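Local coordinates for protein Lem22 (Legionella pneumophila subsp. pneumophila ATCC 43290, PDB 5WD9) that is a Legionella effector of unestablished function, folded as a small bundle of three helices and possibly acting by binding other proteins, at residues E13-Q18 against I65-L70; E36-E41 against E72-L77. One frame throughout, in Å; residues are numbered along the deposited sequence.

Contact 1: E13-Q18 against I65-L70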
loop_
_atom_site.group_PDB
_atom_site.type_symbol
_atom_site.label_atom_id
_atom_site.label_comp_id
_atom_site.label_asym_id
_atom_site.label_seq_id
_atom_site.Cartn_x
_atom_site.Cartn_y
_atom_site.Cartn_z
ATOM N N GLU A 13 -1.976 7.924 1.605
ATOM C CA GLU A 13 -3.012 8.328 0.673
ATOM C C GLU A 13 -2.799 7.718 -0.702
ATOM O O GLU A 13 -3.778 7.408 -1.385
ATOM C CB GLU A 13 -3.118 9.842 0.640
ATOM C CG GLU A 13 -3.530 10.369 1.993
ATOM C CD GLU A 13 -3.848 11.833 1.988
ATOM O OE1 GLU A 13 -3.939 12.431 0.893
ATOM O OE2 GLU A 13 -4.018 12.375 3.099
ATOM N N TYR A 14 -1.541 7.506 -1.100
ATOM C CA TYR A 14 -1.252 6.813 -2.353
ATOM C C TYR A 14 -1.823 5.400 -2.325
ATOM O O TYR A 14 -2.502 4.974 -3.259
ATOM C CB TYR A 14 0.264 6.783 -2.559
ATOM C CG TYR A 14 0.703 6.086 -3.823
ATOM C CD1 TYR A 14 0.981 6.811 -4.963
ATOM C CD2 TYR A 14 0.861 4.705 -3.876
ATOM C CE1 TYR A 14 1.394 6.183 -6.120
ATOM C CE2 TYR A 14 1.267 4.078 -5.034
ATOM C CZ TYR A 14 1.535 4.823 -6.135
ATOM O OH TYR A 14 1.935 4.190 -7.304
ATOM N N MET A 15 -1.566 4.669 -1.245
ATOM C CA MET A 15 -2.063 3.300 -1.147
ATOM C C MET A 15 -3.579 3.264 -1.126
ATOM O O MET A 15 -4.193 2.423 -1.790
ATOM C CB MET A 15 -1.508 2.624 0.103
ATOM C CG MET A 15 -0.013 2.349 0.044
ATOM S SD MET A 15 0.586 1.550 1.550
ATOM C CE MET A 15 0.058 -0.142 1.247
ATOM N N GLU A 16 -4.203 4.164 -0.361
ATOM C CA GLU A 16 -5.660 4.190 -0.308
ATOM C C GLU A 16 -6.241 4.464 -1.689
ATOM O O GLU A 16 -7.205 3.810 -2.107
ATOM C CB GLU A 16 -6.125 5.236 0.704
ATOM C CG GLU A 16 -7.622 5.232 0.947
ATOM C CD GLU A 16 -7.998 5.937 2.232
ATOM O OE1 GLU A 16 -7.192 5.909 3.190
ATOM O OE2 GLU A 16 -9.099 6.524 2.278
ATOM N N ASP A 17 -5.642 5.403 -2.420
ATOM C CA ASP A 17 -6.096 5.745 -3.762
ATOM C C ASP A 17 -5.960 4.560 -4.707
ATOM O O ASP A 17 -6.878 4.255 -5.471
ATOM C CB ASP A 17 -5.270 6.926 -4.269
ATOM C CG ASP A 17 -5.622 7.323 -5.670
ATOM O OD1 ASP A 17 -6.628 8.037 -5.829
ATOM O OD2 ASP A 17 -4.898 6.930 -6.612
ATOM N N GLN A 18 -4.811 3.888 -4.687
ATOM C CA GLN A 18 -4.614 2.765 -5.597
ATOM C C GLN A 18 -5.507 1.583 -5.244
ATOM O O GLN A 18 -6.028 0.912 -6.137
ATOM C CB GLN A 18 -3.146 2.361 -5.605
ATOM C CG GLN A 18 -2.199 3.462 -6.082
ATOM C CD GLN A 18 -2.440 3.836 -7.534
ATOM O OE1 GLN A 18 -2.023 3.110 -8.436
ATOM N NE2 GLN A 18 -3.105 4.962 -7.765
ATOM N N ILE A 65 0.301 2.993 11.660
ATOM C CA ILE A 65 -0.816 2.089 11.907
ATOM C C ILE A 65 -1.817 2.129 10.750
ATOM O O ILE A 65 -2.294 1.082 10.278
ATOM C CB ILE A 65 -1.464 2.428 13.260
ATOM C CG1 ILE A 65 -0.499 2.084 14.396
ATOM C CG2 ILE A 65 -2.790 1.707 13.402
ATOM C CD1 ILE A 65 -0.825 2.762 15.724
ATOM N N GLU A 66 -2.132 3.331 10.254
ATOM C CA GLU A 66 -3.031 3.449 9.106
ATOM C C GLU A 66 -2.469 2.733 7.885
ATOM O O GLU A 66 -3.200 2.031 7.165
ATOM C CB GLU A 66 -3.279 4.925 8.788
ATOM C CG GLU A 66 -4.085 5.661 9.860
ATOM C CD GLU A 66 -4.155 7.165 9.628
ATOM O OE1 GLU A 66 -3.511 7.674 8.691
ATOM O OE2 GLU A 66 -4.862 7.857 10.399
ATOM N N ILE A 67 -1.166 2.874 7.654
ATOM C CA ILE A 67 -0.526 2.245 6.507
ATOM C C ILE A 67 -0.542 0.738 6.661
ATOM O O ILE A 67 -0.755 0.008 5.691
ATOM C CB ILE A 67 0.908 2.779 6.362
ATOM C CG1 ILE A 67 0.860 4.214 5.843
ATOM C CG2 ILE A 67 1.725 1.905 5.405
ATOM C CD1 ILE A 67 2.108 4.981 6.103
ATOM N N ARG A 68 -0.347 0.238 7.882
ATOM C CA ARG A 68 -0.320 -1.203 8.067
ATOM C C ARG A 68 -1.660 -1.820 7.690
ATOM O O ARG A 68 -1.710 -2.891 7.075
ATOM C CB ARG A 68 0.054 -1.514 9.514
ATOM C CG ARG A 68 -0.070 -2.976 9.859
ATOM C CD ARG A 68 1.018 -3.815 9.260
ATOM N NE ARG A 68 0.800 -5.224 9.587
ATOM C CZ ARG A 68 1.626 -6.209 9.258
ATOM N NH1 ARG A 68 2.726 -5.947 8.576
ATOM N NH2 ARG A 68 1.341 -7.459 9.607
ATOM N N SER A 69 -2.756 -1.164 8.057
ATOM C CA SER A 69 -4.066 -1.684 7.690
ATOM C C SER A 69 -4.220 -1.746 6.178
ATOM O O SER A 69 -4.745 -2.729 5.638
ATOM C CB SER A 69 -5.145 -0.789 8.291
ATOM O OG SER A 69 -6.437 -1.224 7.900
ATOM N N LEU A 70 -3.780 -0.699 5.478
ATOM C CA LEU A 70 -3.851 -0.703 4.021
ATOM C C LEU A 70 -2.945 -1.775 3.432
ATOM O O LEU A 70 -3.295 -2.411 2.431
ATOM C CB LEU A 70 -3.466 0.669 3.491
ATOM C CG LEU A 70 -4.461 1.762 3.859
ATOM C CD1 LEU A 70 -3.832 3.126 3.639
ATOM C CD2 LEU A 70 -5.742 1.614 3.044
#
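Met15 reaches from helix 4-24 into the side of helix 58-87 between Ile67 and Leu70. Its CB leaves the backbone toward the other helix, and with CG anti to the carbonyl carbon (chi1 -69°) and chi2 fully extended the chain runs straight as far as the sulfur. Met15 SD then meets the CG2 branch of Ile67 at 4.0 Å, the two side chains crossing at about a right angle. At the sulfur the chain bends (chi3 79°) and carries Met15 CE against the root of Leu70, 4.1 Å from Leu70 C. Leu70 answers from its own helix: its CD1 methyl comes within 4.1 Å of the backbone N of Glu16 and 4.3 Å of Glu16 CB. The contact is thus wholly van der Waals, and Glu16 contributes the foot of its side chain while, in the conformer described, its carboxylate is salt-bridged to Lys12 one turn back. The two helices run in nearly the same direction, 27° apart, with their axes 9.8 Å from each other. Ile67 also packs on Leu8 and Leu11 of helix 4-24 and on His42 of helix 28-52, where the three helices of the bundle converge.

Contact 2: E36-E41 against E72-L77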
loop_
_atom_site.group_PDB
_atom_site.type_symbol
_atom_site.label_atom_id
_atom_site.label_comp_id
_atom_site.label_asym_id
_atom_site.label_seq_id
_atom_site.Cartn_x
_atom_site.Cartn_y
_atom_site.Cartn_z
ATOM N N GLU A 36 -0.309 -3.593 -7.490
ATOM C CA GLU A 36 1.145 -3.654 -7.518
ATOM C C GLU A 36 1.751 -2.282 -7.303
ATOM O O GLU A 36 2.822 -2.178 -6.701
ATOM C CB GLU A 36 1.636 -4.298 -8.815
ATOM C CG GLU A 36 1.481 -5.828 -8.833
ATOM C CD GLU A 36 2.282 -6.578 -7.752
ATOM O OE1 GLU A 36 3.074 -5.963 -6.999
ATOM O OE2 GLU A 36 2.108 -7.812 -7.648
ATOM N N ASN A 37 1.097 -1.220 -7.777
ATOM C CA ASN A 37 1.581 0.127 -7.482
ATOM C C ASN A 37 1.577 0.381 -5.985
ATOM O O ASN A 37 2.554 0.897 -5.436
ATOM C CB ASN A 37 0.705 1.174 -8.162
ATOM C CG ASN A 37 0.941 1.277 -9.637
ATOM O OD1 ASN A 37 1.943 0.802 -10.179
ATOM N ND2 ASN A 37 -0.004 1.902 -10.308
ATOM N N ALA A 38 0.479 0.031 -5.309
ATOM C CA ALA A 38 0.437 0.162 -3.855
ATOM C C ALA A 38 1.553 -0.645 -3.215
ATOM O O ALA A 38 2.214 -0.182 -2.279
ATOM C CB ALA A 38 -0.914 -0.306 -3.315
ATOM N N HIS A 39 1.795 -1.847 -3.721
ATOM C CA HIS A 39 2.833 -2.702 -3.173
ATOM C C HIS A 39 4.210 -2.077 -3.344
ATOM O O HIS A 39 5.013 -2.035 -2.398
ATOM C CB HIS A 39 2.776 -4.061 -3.876
ATOM C CG HIS A 39 3.685 -5.080 -3.279
ATOM N ND1 HIS A 39 5.044 -5.090 -3.495
ATOM C CD2 HIS A 39 3.431 -6.106 -2.431
ATOM C CE1 HIS A 39 5.587 -6.094 -2.823
ATOM N NE2 HIS A 39 4.627 -6.722 -2.168
ATOM N N THR A 40 4.516 -1.629 -4.566
ATOM C CA THR A 40 5.814 -1.040 -4.852
ATOM C C THR A 40 6.060 0.158 -3.957
ATOM O O THR A 40 7.138 0.305 -3.370
ATOM C CB THR A 40 5.865 -0.607 -6.313
ATOM O OG1 THR A 40 5.672 -1.765 -7.139
ATOM C CG2 THR A 40 7.214 0.042 -6.635
ATOM N N GLU A 41 5.083 1.055 -3.866
ATOM C CA GLU A 41 5.297 2.275 -3.117
ATOM C C GLU A 41 5.502 1.968 -1.646
ATOM O O GLU A 41 6.376 2.547 -1.001
ATOM C CB GLU A 41 4.114 3.210 -3.316
ATOM C CG GLU A 41 4.447 4.668 -3.063
ATOM C CD GLU A 41 5.454 5.266 -4.030
ATOM O OE1 GLU A 41 5.765 4.631 -5.061
ATOM O OE2 GLU A 41 5.950 6.362 -3.752
ATOM N N GLU A 72 -2.126 -4.678 4.800
ATOM C CA GLU A 72 -2.760 -5.978 4.979
ATOM C C GLU A 72 -3.903 -6.171 3.997
ATOM O O GLU A 72 -4.056 -7.247 3.416
ATOM C CB GLU A 72 -3.262 -6.117 6.418
ATOM C CG GLU A 72 -2.144 -6.261 7.429
ATOM C CD GLU A 72 -1.499 -7.626 7.370
ATOM O OE1 GLU A 72 -2.180 -8.591 6.959
ATOM O OE2 GLU A 72 -0.310 -7.737 7.731
ATOM N N GLU A 73 -4.708 -5.129 3.780
ATOM C CA GLU A 73 -5.780 -5.238 2.799
ATOM C C GLU A 73 -5.205 -5.478 1.405
ATOM O O GLU A 73 -5.719 -6.305 0.636
ATOM C CB GLU A 73 -6.612 -3.957 2.816
ATOM C CG GLU A 73 -7.780 -4.012 1.832
ATOM C CD GLU A 73 -8.567 -2.723 1.760
ATOM O OE1 GLU A 73 -8.082 -1.680 2.236
ATOM O OE2 GLU A 73 -9.683 -2.766 1.199
ATOM N N MET A 74 -4.143 -4.751 1.065
ATOM C CA MET A 74 -3.506 -4.914 -0.238
ATOM C C MET A 74 -3.016 -6.339 -0.439
ATOM O O MET A 74 -3.172 -6.908 -1.526
ATOM C CB MET A 74 -2.341 -3.931 -0.363
ATOM C CG MET A 74 -1.572 -4.026 -1.676
ATOM S SD MET A 74 -0.225 -5.226 -1.665
ATOM C CE MET A 74 0.842 -4.511 -0.409
ATOM N N LEU A 75 -2.412 -6.934 0.597
ATOM C CA LEU A 75 -1.898 -8.293 0.462
ATOM C C LEU A 75 -3.012 -9.258 0.092
ATOM O O LEU A 75 -2.844 -10.099 -0.797
ATOM C CB LEU A 75 -1.231 -8.735 1.761
ATOM C CG LEU A 75 0.119 -8.142 2.135
ATOM C CD1 LEU A 75 0.560 -8.787 3.437
ATOM C CD2 LEU A 75 1.130 -8.335 1.022
ATOM N N GLU A 76 -4.171 -9.134 0.740
ATOM C CA GLU A 76 -5.251 -10.051 0.409
ATOM C C GLU A 76 -5.830 -9.772 -0.971
ATOM O O GLU A 76 -6.088 -10.708 -1.729
ATOM C CB GLU A 76 -6.346 -10.053 1.466
ATOM C CG GLU A 76 -7.433 -11.034 1.075
ATOM C CD GLU A 76 -8.285 -11.478 2.228
ATOM O OE1 GLU A 76 -8.202 -10.851 3.302
ATOM O OE2 GLU A 76 -9.033 -12.463 2.051
ATOM N N LEU A 77 -6.038 -8.502 -1.326
ATOM C CA LEU A 77 -6.573 -8.211 -2.650
ATOM C C LEU A 77 -5.616 -8.651 -3.747
ATOM O O LEU A 77 -6.045 -9.186 -4.776
ATOM C CB LEU A 77 -6.868 -6.724 -2.801
ATOM C CG LEU A 77 -7.941 -6.157 -1.878
ATOM C CD1 LEU A 77 -7.898 -4.643 -1.922
ATOM C CD2 LEU A 77 -9.309 -6.638 -2.287
#
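Two helical turns face each other here with their backbones closest at His39 and Met74, whose CA atoms are 7.3 Å apart. Met74 carries the contact from helix 58-87. Its CB points toward helix 28-52, and CG, anti to the backbone N (chi1 179°), touches the methyl of Ala38, with Met74 CG and Ala38 CB 4.1 Å apart. In the described one of two conformers, bends at chi2 and chi3 turn the thioether across His39, the two side chains crossing at about a right angle. There the sulfur lies in the plane of the imidazole at its edge, with Met74 SD 3.8 Å from His39 CD2, a Met-aromatic contact of the edge-on kind that holds for this conformer; SD is 4.9 Å from the ring centroid. Met74 CE sits against the base of the histidine, 3.7 Å from His39 CD2.

Helices 28-52 and 58-87 are the second and third of an up-down-up three-helix bundle, joined directly through the 53-57 connection. The small Ala38 gives the methionine a shallow wall to lie on, while the partly exposed histidine flanks it. Lys78, one turn beyond Met74, packs on both His39 and Glu36, and the Glu36 carboxylate forms a salt bridge with Arg82 of the same helix as Lys78. Behind the interface, Glu36 O accepts two bonds from Thr40, one from N and a second from OG1 at 2.9 Å; they reach it from opposite faces of the carbonyl plane.

Overall arrangement
Each contact turns on a methionine: in contact 1 it comes to helix 58-87 from helix 4-24, in contact 2, further along helix 58-87, it leaves that helix for helix 28-52. Their centres are about 9 Å apart, each about 5 Å from the centre of the chain. Contact 2 lies deeper, with two of its three touching residues buried and none exposed, yet it buries less area, 146 against 211 Å², and brings sulfur to an aromatic edge; contact 1 is thioether and aliphatic packing that also touches backbone atoms, with an exposed glutamate at its margin. The remaining pair of helices closes the triangle: Gln18 OE1 probably accepts a hydrogen bond from Asn37 ND2, and Tyr14 packs on Asn37 and Glu41.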